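Local coordinates for RNA-binding protein RMD9, mitochondrial (Saccharomyces cerevisiae S288C, PDB 7A9X) that binds a dodecamer motif in the 3'-UTRs of mitochondrial mRNAs and takes part in the processing or stability of these messages, at residues 44-48 / 103-107; 108-113 / 164-170; 190-195 / 205-209. All blocks are in the same frame, centred on the assembly; numbering follows the deposited sequence.

Contact 1 of 3, residues 44-48 / 103-107. With nucleotides of chain B.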
loop_
_atom_site.group_PDB
_atom_site.type_symbol
_atom_site.label_atom_id
_atom_site.label_comp_id
_atom_site.label_asym_id
_atom_site.label_seq_id
_atom_site.Cartn_x
_atom_site.Cartn_y
_atom_site.Cartn_z
ATOM N N LEU A 44 18.103 19.480 25.511
ATOM C CA LEU A 44 18.666 19.760 24.194
ATOM C C LEU A 44 19.770 18.771 23.845
ATOM O O LEU A 44 19.869 18.324 22.696
ATOM C CB LEU A 44 19.195 21.193 24.140
ATOM C CG LEU A 44 18.171 22.325 24.030
ATOM C CD1 LEU A 44 18.831 23.660 24.323
ATOM C CD2 LEU A 44 17.535 22.341 22.652
ATOM N N LEU A 45 20.610 18.420 24.820
ATOM C CA LEU A 45 21.696 17.482 24.554
ATOM C C LEU A 45 21.161 16.094 24.230
ATOM O O LEU A 45 21.621 15.455 23.277
ATOM C CB LEU A 45 22.648 17.429 25.748
ATOM C CG LEU A 45 23.960 18.204 25.588
ATOM C CD1 LEU A 45 24.794 17.618 24.455
ATOM C CD2 LEU A 45 23.707 19.691 25.360
ATOM N N SER A 46 20.185 15.615 25.008
ATOM C CA SER A 46 19.614 14.299 24.749
ATOM C C SER A 46 18.838 14.277 23.439
ATOM O O SER A 46 18.818 13.250 22.751
ATOM C CB SER A 46 18.712 13.876 25.911
ATOM O OG SER A 46 17.673 14.819 26.114
ATOM N N PHE A 47 18.193 15.392 23.081
ATOM C CA PHE A 47 17.479 15.464 21.810
ATOM C C PHE A 47 18.435 15.292 20.639
ATOM O O PHE A 47 18.130 14.574 19.680
ATOM C CB PHE A 47 16.731 16.795 21.705
ATOM C CG PHE A 47 16.047 17.015 20.377
ATOM C CD1 PHE A 47 16.693 17.686 19.348
ATOM C CD2 PHE A 47 14.753 16.567 20.165
ATOM C CE1 PHE A 47 16.066 17.892 18.129
ATOM C CE2 PHE A 47 14.118 16.774 18.947
ATOM C CZ PHE A 47 14.775 17.436 17.928
ATOM N N ASP A 48 19.599 15.940 20.700
ATOM C CA ASP A 48 20.561 15.833 19.609
ATOM C C ASP A 48 21.097 14.413 19.482
ATOM O O ASP A 48 21.261 13.906 18.368
ATOM C CB ASP A 48 21.700 16.828 19.815
ATOM C CG ASP A 48 21.252 18.268 19.649
ATOM O OD1 ASP A 48 20.037 18.496 19.468
ATOM O OD2 ASP A 48 22.114 19.172 19.692
ATOM N N PHE A 103 16.091 26.051 20.403
ATOM C CA PHE A 103 15.515 25.009 19.556
ATOM C C PHE A 103 15.451 25.525 18.118
ATOM O O PHE A 103 14.394 25.840 17.569
ATOM C CB PHE A 103 14.146 24.597 20.082
ATOM C CG PHE A 103 13.777 23.181 19.762
ATOM C CD1 PHE A 103 14.591 22.136 20.157
ATOM C CD2 PHE A 103 12.610 22.895 19.075
ATOM C CE1 PHE A 103 14.255 20.829 19.863
ATOM C CE2 PHE A 103 12.268 21.591 18.780
ATOM C CZ PHE A 103 13.090 20.557 19.174
ATOM N N ASN A 104 16.636 25.605 17.513
ATOM C CA ASN A 104 16.813 26.244 16.219
ATOM C C ASN A 104 16.067 25.486 15.120
ATOM O O ASN A 104 15.485 24.418 15.334
ATOM C CB ASN A 104 18.301 26.342 15.878
ATOM C CG ASN A 104 19.018 25.007 15.997
ATOM O OD1 ASN A 104 18.391 23.970 16.208
ATOM N ND2 ASN A 104 20.338 25.029 15.855
ATOM N N ALA A 105 16.096 26.062 13.915
ATOM C CA ALA A 105 15.453 25.422 12.775
ATOM C C ALA A 105 16.125 24.103 12.420
ATOM O O ALA A 105 15.480 23.209 11.860
ATOM C CB ALA A 105 15.464 26.363 11.570
ATOM N N TYR A 106 17.412 23.964 12.741
ATOM C CA TYR A 106 18.127 22.725 12.450
ATOM C C TYR A 106 17.560 21.561 13.252
ATOM O O TYR A 106 17.280 20.492 12.697
ATOM C CB TYR A 106 19.617 22.908 12.737
ATOM C CG TYR A 106 20.464 21.690 12.445
ATOM C CD1 TYR A 106 20.880 21.408 11.151
ATOM C CD2 TYR A 106 20.858 20.829 13.463
ATOM C CE1 TYR A 106 21.657 20.299 10.877
ATOM C CE2 TYR A 106 21.637 19.716 13.198
ATOM C CZ TYR A 106 22.033 19.457 11.902
ATOM O OH TYR A 106 22.808 18.353 11.631
ATOM N N ARG A 107 17.381 21.751 14.562
ATOM C CA ARG A 107 16.868 20.674 15.404
ATOM C C ARG A 107 15.461 20.265 14.990
ATOM O O ARG A 107 15.138 19.071 14.959
ATOM C CB ARG A 107 16.897 21.097 16.872
ATOM C CG ARG A 107 18.287 21.077 17.487
ATOM C CD ARG A 107 18.256 21.456 18.957
ATOM N NE ARG A 107 19.586 21.399 19.556
ATOM C CZ ARG A 107 20.440 22.418 19.580
ATOM N NH1 ARG A 107 21.630 22.274 20.145
ATOM N NH2 ARG A 107 20.105 23.581 19.037
ATOM P P A B 3 20.283 18.364 -1.062
ATOM O OP1 A B 3 19.919 17.380 -2.114
ATOM O OP2 A B 3 19.420 19.550 -0.830
ATOM O "O5'" A B 3 20.400 17.575 0.315
ATOM C "C5'" A B 3 21.175 16.392 0.416
ATOM C "C4'" A B 3 21.329 15.970 1.853
ATOM O "O4'" A B 3 22.038 17.000 2.587
ATOM C "C3'" A B 3 20.033 15.781 2.627
ATOM O "O3'" A B 3 19.447 14.511 2.395
ATOM C "C2'" A B 3 20.467 16.007 4.070
ATOM O "O2'" A B 3 21.085 14.841 4.598
ATOM C "C1'" A B 3 21.538 17.087 3.903
ATOM N N9 A B 3 21.003 18.446 4.109
ATOM C C8 A B 3 20.466 19.291 3.169
ATOM N N7 A B 3 20.075 20.444 3.656
ATOM C C5 A B 3 20.375 20.351 5.008
ATOM C C6 A B 3 20.205 21.246 6.080
ATOM N N6 A B 3 19.668 22.461 5.953
ATOM N N1 A B 3 20.611 20.844 7.305
ATOM C C2 A B 3 21.150 19.627 7.436
ATOM N N3 A B 3 21.363 18.697 6.506
ATOM C C4 A B 3 20.947 19.126 5.302
#
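Arg107 reaches across to helix 41-48 and meets three of its side chains: Phe47, Asp48 and Leu44. Its CG lies opposite the carbonyl carbon (chi1 -75°), and the chain then runs extended from CG to NE, which brings the guanidinium beside the Asp48 carboxylate. There the two form a salt bridge. Arg107 NE donates to Asp48 OD1 over 2.9 Å, on the syn lone pair of that oxygen. The bond is bent, at 139°. A second bond, from Arg107 NH1 to Asp48 OD2, is weak at 3.2 Å. The two flat groups are nearly coplanar. Leu44 CD2 lies over one face of the guanidinium, 3.8 Å from Arg107 NE.

These segments belong to the all-helical N-terminal part of this pentatricopeptide repeat protein, ahead of the stretch that probably forms its first repeat. Asn104 is the N-cap of helix 105-128, and its OD1 accepts from Arg107 N.

Phe47 points toward the other segment. Its ring forms an edge-to-face pair with Phe103, with centroids 5.0 Å apart and planes at 66°. Phe103 supplies the edge and Phe47 the face. The Phe47 rim also meets Arg107, with Phe47 CE1 3.5 Å from Arg107 CB. Leu44 CD2 touches the Phe103 edge as well, 3.9 Å from Phe103 CD1. Leu97 of helix 78-97 packs against Leu44, Phe47 and Phe103. Tyr106 CE1 approaches C2 of A3 of chain B at 3.5 Å.

Contact 2 of 3, residues 108-113 / 164-170; sequences VSRLIH and VSVSGYG. With nucleotides of chain B.
Ser109 and Gly170 meet where helix 105-128 packs tightly on the start of helix 168-180. Their CA atoms are 3.9 Å apart, and Ser109 OG lies 3.4 Å from Gly170 CA. Ser167, the N-cap of helix 168-180, brings its OG to 3.0 Å from Ser109 OG. Ser167 N donates a weak bond to Ser109 OG, which is also bonded to Ala105 O. Beside them, Ile112 CD1 packs on Val166 CG2, and Val108 CB sits 3.4 Å from Ser165 O. Ile155 and Ile159 of helix 151-161 continue this apolar core.

The other side is polar and faces water and RNA. His113 ND1 and Tyr169 OH share a hydrogen bond of 2.6 Å, with the hydroxyl at the imidazole edge. A water joins Tyr169 OH to Arg110 NH2, while Arg110 NH1 bonds Ser52. The Tyr169 side chain leaves with CG opposite the backbone N (chi1 151°), and one ring face packs on the base of A3 of chain B, offset toward the ring's rim. Tyr169 CE1 is 3.3 Å from OP1 of A4 of chain B. His113 CE1 is 3.0 Å from OP2 of A4 of chain B. Tyr169, in what is probably the first pentatricopeptide repeat (PPR1), forms part of the RNA-binding surface.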
loop_
_atom_site.group_PDB
_atom_site.type_symbol
_atom_site.label_atom_id
_atom_site.label_comp_id
_atom_site.label_asym_id
_atom_site.label_seq_id
_atom_site.Cartn_x
_atom_site.Cartn_y
_atom_site.Cartn_z
ATOM N N VAL A 108 14.608 21.240 14.671
ATOM C CA VAL A 108 13.260 20.923 14.211
ATOM C C VAL A 108 13.314 20.183 12.882
ATOM O O VAL A 108 12.580 19.211 12.664
ATOM C CB VAL A 108 12.414 22.205 14.113
ATOM C CG1 VAL A 108 11.003 21.886 13.635
ATOM C CG2 VAL A 108 12.372 22.918 15.456
ATOM N N SER A 109 14.192 20.623 11.978
ATOM C CA SER A 109 14.299 19.989 10.668
ATOM C C SER A 109 14.796 18.554 10.782
ATOM O O SER A 109 14.309 17.664 10.074
ATOM C CB SER A 109 15.224 20.807 9.768
ATOM O OG SER A 109 14.716 22.114 9.569
ATOM N N ARG A 110 15.770 18.309 11.662
ATOM C CA ARG A 110 16.254 16.947 11.865
ATOM C C ARG A 110 15.163 16.049 12.430
ATOM O O ARG A 110 15.112 14.855 12.111
ATOM C CB ARG A 110 17.472 16.957 12.790
ATOM C CG ARG A 110 18.680 17.699 12.229
ATOM C CD ARG A 110 19.600 16.780 11.442
ATOM N NE ARG A 110 20.429 15.954 12.318
ATOM C CZ ARG A 110 21.331 15.077 11.887
ATOM N NH1 ARG A 110 22.040 14.368 12.756
ATOM N NH2 ARG A 110 21.525 14.905 10.585
ATOM N N LEU A 111 14.277 16.603 13.263
ATOM C CA LEU A 111 13.167 15.817 13.791
ATOM C C LEU A 111 12.157 15.482 12.702
ATOM O O LEU A 111 11.675 14.346 12.625
ATOM C CB LEU A 111 12.486 16.566 14.935
ATOM C CG LEU A 111 11.301 15.841 15.575
ATOM C CD1 LEU A 111 11.753 14.518 16.174
ATOM C CD2 LEU A 111 10.646 16.714 16.631
ATOM N N ILE A 112 11.823 16.460 11.853
ATOM C CA ILE A 112 10.873 16.217 10.770
ATOM C C ILE A 112 11.403 15.145 9.826
ATOM O O ILE A 112 10.670 14.233 9.423
ATOM C CB ILE A 112 10.567 17.526 10.019
ATOM C CG1 ILE A 112 9.906 18.544 10.950
ATOM C CG2 ILE A 112 9.681 17.250 8.820
ATOM C CD1 ILE A 112 9.614 19.871 10.283
ATOM N N HIS A 113 12.681 15.243 9.455
ATOM C CA HIS A 113 13.302 14.210 8.632
ATOM C C HIS A 113 13.192 12.845 9.300
ATOM O O HIS A 113 12.873 11.844 8.645
ATOM C CB HIS A 113 14.764 14.578 8.367
ATOM C CG HIS A 113 15.486 13.627 7.461
ATOM N ND1 HIS A 113 16.837 13.734 7.205
ATOM C CD2 HIS A 113 15.052 12.560 6.750
ATOM C CE1 HIS A 113 17.204 12.771 6.379
ATOM N NE2 HIS A 113 16.139 12.045 6.087
ATOM N N VAL A 164 8.160 27.383 16.634
ATOM C CA VAL A 164 9.450 26.854 16.217
ATOM C C VAL A 164 9.703 27.257 14.774
ATOM O O VAL A 164 8.771 27.501 14.002
ATOM C CB VAL A 164 9.520 25.319 16.376
ATOM C CG1 VAL A 164 9.457 24.933 17.846
ATOM C CG2 VAL A 164 8.393 24.653 15.601
ATOM N N SER A 165 10.979 27.334 14.416
ATOM C CA SER A 165 11.402 27.662 13.064
ATOM C C SER A 165 11.838 26.403 12.327
ATOM O O SER A 165 12.142 25.372 12.931
ATOM C CB SER A 165 12.545 28.679 13.085
ATOM O OG SER A 165 13.087 28.859 11.790
ATOM N N VAL A 166 11.869 26.497 10.999
ATOM C CA VAL A 166 12.269 25.376 10.160
ATOM C C VAL A 166 13.002 25.917 8.940
ATOM O O VAL A 166 12.779 27.052 8.507
ATOM C CB VAL A 166 11.050 24.508 9.759
ATOM C CG1 VAL A 166 10.217 25.191 8.675
ATOM C CG2 VAL A 166 11.495 23.118 9.338
ATOM N N SER A 167 13.900 25.098 8.399
ATOM C CA SER A 167 14.674 25.441 7.220
ATOM C C SER A 167 14.015 24.845 5.978
ATOM O O SER A 167 12.994 24.157 6.052
ATOM C CB SER A 167 16.114 24.949 7.366
ATOM O OG SER A 167 16.175 23.533 7.302
ATOM N N GLY A 168 14.611 25.117 4.815
ATOM C CA GLY A 168 14.117 24.517 3.587
ATOM C C GLY A 168 14.299 23.014 3.552
ATOM O O GLY A 168 13.508 22.302 2.924
ATOM N N TYR A 169 15.341 22.513 4.218
ATOM C CA TYR A 169 15.529 21.072 4.345
ATOM C C TYR A 169 14.421 20.450 5.189
ATOM O O TYR A 169 13.860 19.412 4.819
ATOM C CB TYR A 169 16.921 20.802 4.926
ATOM C CG TYR A 169 17.100 19.541 5.741
ATOM C CD1 TYR A 169 17.267 18.304 5.128
ATOM C CD2 TYR A 169 17.163 19.599 7.130
ATOM C CE1 TYR A 169 17.456 17.156 5.878
ATOM C CE2 TYR A 169 17.351 18.459 7.887
ATOM C CZ TYR A 169 17.497 17.241 7.259
ATOM O OH TYR A 169 17.684 16.107 8.019
ATOM N N GLY A 170 14.067 21.088 6.307
ATOM C CA GLY A 170 12.957 20.601 7.108
ATOM C C GLY A 170 11.606 20.813 6.462
ATOM O O GLY A 170 10.682 20.019 6.673
ATOM P P A B 3 20.283 18.364 -1.062
ATOM O OP1 A B 3 19.919 17.380 -2.114
ATOM O OP2 A B 3 19.420 19.550 -0.830
ATOM O "O5'" A B 3 20.400 17.575 0.315
ATOM C "C5'" A B 3 21.175 16.392 0.416
ATOM C "C4'" A B 3 21.329 15.970 1.853
ATOM O "O4'" A B 3 22.038 17.000 2.587
ATOM C "C3'" A B 3 20.033 15.781 2.627
ATOM O "O3'" A B 3 19.447 14.511 2.395
ATOM C "C2'" A B 3 20.467 16.007 4.070
ATOM O "O2'" A B 3 21.085 14.841 4.598
ATOM C "C1'" A B 3 21.538 17.087 3.903
ATOM N N9 A B 3 21.003 18.446 4.109
ATOM C C8 A B 3 20.466 19.291 3.169
ATOM N N7 A B 3 20.075 20.444 3.656
ATOM C C5 A B 3 20.375 20.351 5.008
ATOM C C6 A B 3 20.205 21.246 6.080
ATOM N N6 A B 3 19.668 22.461 5.953
ATOM N N1 A B 3 20.611 20.844 7.305
ATOM C C2 A B 3 21.150 19.627 7.436
ATOM N N3 A B 3 21.363 18.697 6.506
ATOM C C4 A B 3 20.947 19.126 5.302
ATOM P P A B 4 17.864 14.287 2.557
ATOM O OP1 A B 4 17.231 15.576 2.933
ATOM O OP2 A B 4 17.674 13.096 3.421
ATOM O "O5'" A B 4 17.377 13.862 1.099
ATOM C "C5'" A B 4 17.494 14.742 -0.010
ATOM C "C4'" A B 4 17.699 13.981 -1.297
ATOM O "O4'" A B 4 19.042 13.426 -1.334
ATOM C "C3'" A B 4 16.795 12.777 -1.514
ATOM O "O3'" A B 4 15.511 13.125 -2.002
ATOM C "C2'" A B 4 17.607 11.925 -2.481
ATOM O "O2'" A B 4 17.510 12.431 -3.804
ATOM C "C1'" A B 4 19.027 12.166 -1.969
ATOM N N9 A B 4 19.414 11.144 -0.982
ATOM C C8 A B 4 19.569 11.299 0.375
ATOM N N7 A B 4 19.903 10.193 0.994
ATOM C C5 A B 4 19.967 9.246 -0.021
ATOM C C6 A B 4 20.273 7.873 -0.019
ATOM N N6 A B 4 20.585 7.185 1.082
ATOM N N1 A B 4 20.249 7.221 -1.202
ATOM C C2 A B 4 19.937 7.909 -2.309
ATOM N N3 A B 4 19.632 9.200 -2.438
ATOM C C4 A B 4 19.665 9.818 -1.244
HETATM O O HOH W 1 20.159 15.653 8.400
#

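Contact 3 of 3, residues 190-195 / 205-209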
loop_
_atom_site.group_PDB
_atom_site.type_symbol
_atom_site.label_atom_id
_atom_site.label_comp_id
_atom_site.label_asym_id
_atom_site.label_seq_id
_atom_site.Cartn_x
_atom_site.Cartn_y
_atom_site.Cartn_z
ATOM N N ILE A 190 -0.483 24.475 3.739
ATOM C CA ILE A 190 0.667 24.748 4.599
ATOM C C ILE A 190 1.701 25.586 3.860
ATOM O O ILE A 190 2.266 26.538 4.415
ATOM C CB ILE A 190 1.275 23.431 5.116
ATOM C CG1 ILE A 190 0.297 22.721 6.051
ATOM C CG2 ILE A 190 2.602 23.685 5.820
ATOM C CD1 ILE A 190 0.820 21.396 6.576
ATOM N N TRP A 191 1.963 25.251 2.595
ATOM C CA TRP A 191 2.978 25.970 1.833
ATOM C C TRP A 191 2.564 27.417 1.603
ATOM O O TRP A 191 3.351 28.344 1.836
ATOM C CB TRP A 191 3.234 25.257 0.503
ATOM C CG TRP A 191 4.160 25.996 -0.417
ATOM C CD1 TRP A 191 5.507 26.168 -0.266
ATOM C CD2 TRP A 191 3.807 26.654 -1.640
ATOM N NE1 TRP A 191 6.011 26.898 -1.317
ATOM C CE2 TRP A 191 4.988 27.208 -2.173
ATOM C CE3 TRP A 191 2.605 26.831 -2.333
ATOM C CZ2 TRP A 191 5.002 27.928 -3.369
ATOM C CZ3 TRP A 191 2.620 27.545 -3.518
ATOM C CH2 TRP A 191 3.810 28.084 -4.024
ATOM N N GLU A 192 1.326 27.635 1.158
ATOM C CA GLU A 192 0.886 28.991 0.867
ATOM C C GLU A 192 0.621 29.787 2.139
ATOM O O GLU A 192 0.703 31.020 2.119
ATOM C CB GLU A 192 -0.359 28.959 -0.022
ATOM C CG GLU A 192 -0.328 29.987 -1.144
ATOM C CD GLU A 192 -0.683 29.394 -2.492
ATOM O OE1 GLU A 192 -1.372 28.352 -2.526
ATOM O OE2 GLU A 192 -0.264 29.965 -3.522
ATOM N N ALA A 193 0.308 29.113 3.249
ATOM C CA ALA A 193 0.185 29.826 4.514
ATOM C C ALA A 193 1.543 30.254 5.053
ATOM O O ALA A 193 1.612 31.182 5.866
ATOM C CB ALA A 193 -0.542 28.967 5.547
ATOM N N SER A 194 2.622 29.600 4.615
ATOM C CA SER A 194 3.959 30.013 5.019
ATOM C C SER A 194 4.344 31.362 4.430
ATOM O O SER A 194 5.262 32.008 4.944
ATOM C CB SER A 194 4.985 28.957 4.605
ATOM O OG SER A 194 5.049 28.851 3.194
ATOM N N LYS A 195 3.670 31.800 3.363
ATOM C CA LYS A 195 3.965 33.110 2.792
ATOM C C LYS A 195 3.655 34.223 3.784
ATOM O O LYS A 195 4.431 35.177 3.923
ATOM C CB LYS A 195 3.173 33.309 1.498
ATOM C CG LYS A 195 3.478 32.299 0.402
ATOM C CD LYS A 195 2.618 32.562 -0.825
ATOM C CE LYS A 195 2.921 31.572 -1.934
ATOM N NZ LYS A 195 2.038 31.782 -3.112
ATOM N N ALA A 205 12.307 30.112 3.775
ATOM C CA ALA A 205 12.715 28.721 3.611
ATOM C C ALA A 205 11.707 27.946 2.776
ATOM O O ALA A 205 12.088 27.103 1.956
ATOM C CB ALA A 205 12.902 28.063 4.978
ATOM N N PHE A 206 10.414 28.224 2.960
ATOM C CA PHE A 206 9.376 27.556 2.183
ATOM C C PHE A 206 9.341 28.005 0.728
ATOM O O PHE A 206 8.619 27.396 -0.070
ATOM C CB PHE A 206 8.004 27.785 2.820
ATOM C CG PHE A 206 7.677 26.826 3.934
ATOM C CD1 PHE A 206 8.133 27.055 5.224
ATOM C CD2 PHE A 206 6.898 25.703 3.694
ATOM C CE1 PHE A 206 7.828 26.176 6.250
ATOM C CE2 PHE A 206 6.590 24.820 4.716
ATOM C CZ PHE A 206 7.056 25.057 5.995
ATOM N N GLN A 207 10.089 29.044 0.364
ATOM C CA GLN A 207 10.165 29.515 -1.011
ATOM C C GLN A 207 11.473 29.132 -1.688
ATOM O O GLN A 207 11.707 29.532 -2.834
ATOM C CB GLN A 207 9.972 31.032 -1.061
ATOM C CG GLN A 207 8.628 31.488 -0.519
ATOM C CD GLN A 207 7.464 30.909 -1.300
ATOM O OE1 GLN A 207 7.540 30.741 -2.517
ATOM N NE2 GLN A 207 6.380 30.596 -0.599
ATOM N N GLU A 208 12.326 28.371 -1.009
ATOM C CA GLU A 208 13.580 27.933 -1.595
ATOM C C GLU A 208 13.322 27.000 -2.780
ATOM O O GLU A 208 12.280 26.341 -2.843
ATOM C CB GLU A 208 14.435 27.228 -0.544
ATOM C CG GLU A 208 14.944 28.154 0.552
ATOM C CD GLU A 208 15.772 27.431 1.594
ATOM O OE1 GLU A 208 15.874 27.943 2.730
ATOM O OE2 GLU A 208 16.321 26.352 1.279
ATOM N N PRO A 209 14.259 26.934 -3.734
ATOM C CA PRO A 209 14.015 26.139 -4.953
ATOM C C PRO A 209 13.662 24.683 -4.697
ATOM O O PRO A 209 12.814 24.130 -5.411
ATOM C CB PRO A 209 15.340 26.272 -5.717
ATOM C CG PRO A 209 15.890 27.583 -5.277
ATOM C CD PRO A 209 15.494 27.732 -3.833
#
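Trp191 and Phe206 join the end of the probable first pentatricopeptide repeat, PPR1, to the loop that leads into the probable PPR2. The indole nitrogen Trp191 NE1 donates to the backbone oxygen Phe206 O over 2.9 Å. The acceptor lies in the plane of the indole, but the bond is bent, at 133°. Trp191 CG is opposite the backbone N (chi1 174°), and this turns the ring edge toward the loop. The indole C-H also touches the Phe206 ring edge, with Trp191 CD1 4.2 Å from Phe206 CD2.

Phe206 points toward helix 184-193 and has the largest share of the buried surface. Ser194 CB lies over one face of its ring in a CH-pi contact, 3.9 Å from the centroid and displaced toward the rim. Ile190 CG2 meets the same ring at 4.3 Å from Phe206 CE2.

Gln207 lies on the more open side. Its chain bends at chi2 and crosses Trp191 at about a right angle, with amide and indole planes 40° apart. Lys195 CG is 3.5 Å from Gln207 NE2. Lys195 also forms a salt bridge with Glu192 in its own segment.

Further out, Ala205 to Glu208 form a type I beta turn, closed by a bond from Glu208 N to Ala205 O. Glu208 is the N-cap of helix 209-223. Val211, Met215 and Leu219 of that helix pack on Trp191. Ala171 and Leu175 of helix 168-180 pack on Phe206. Ser194 O is bonded to Ser203 OG of helix 200-205.

The three contacts follow one another in series along the chain and lie on the same side of its centre. Contacts 1 and 2 share helix 105-128, and their centres are about 10 Å apart. They touch where Phe103 CE2 packs on Val108 CG2, 3.6 Å away. Contact 3 is centred about 13 Å from contact 2 and 22 Å from contact 1. Contacts 2 and 3 meet where Val166 CG1 packs on Phe206 CE1, at 3.5 Å. Helices 168-180 and 184-193 follow each other in the chain. The series thus joins the N-terminal helices through the probable PPR1 to the probable PPR2. A3 of chain B meets contacts 1 and 2, and A4 of chain B meets contact 2.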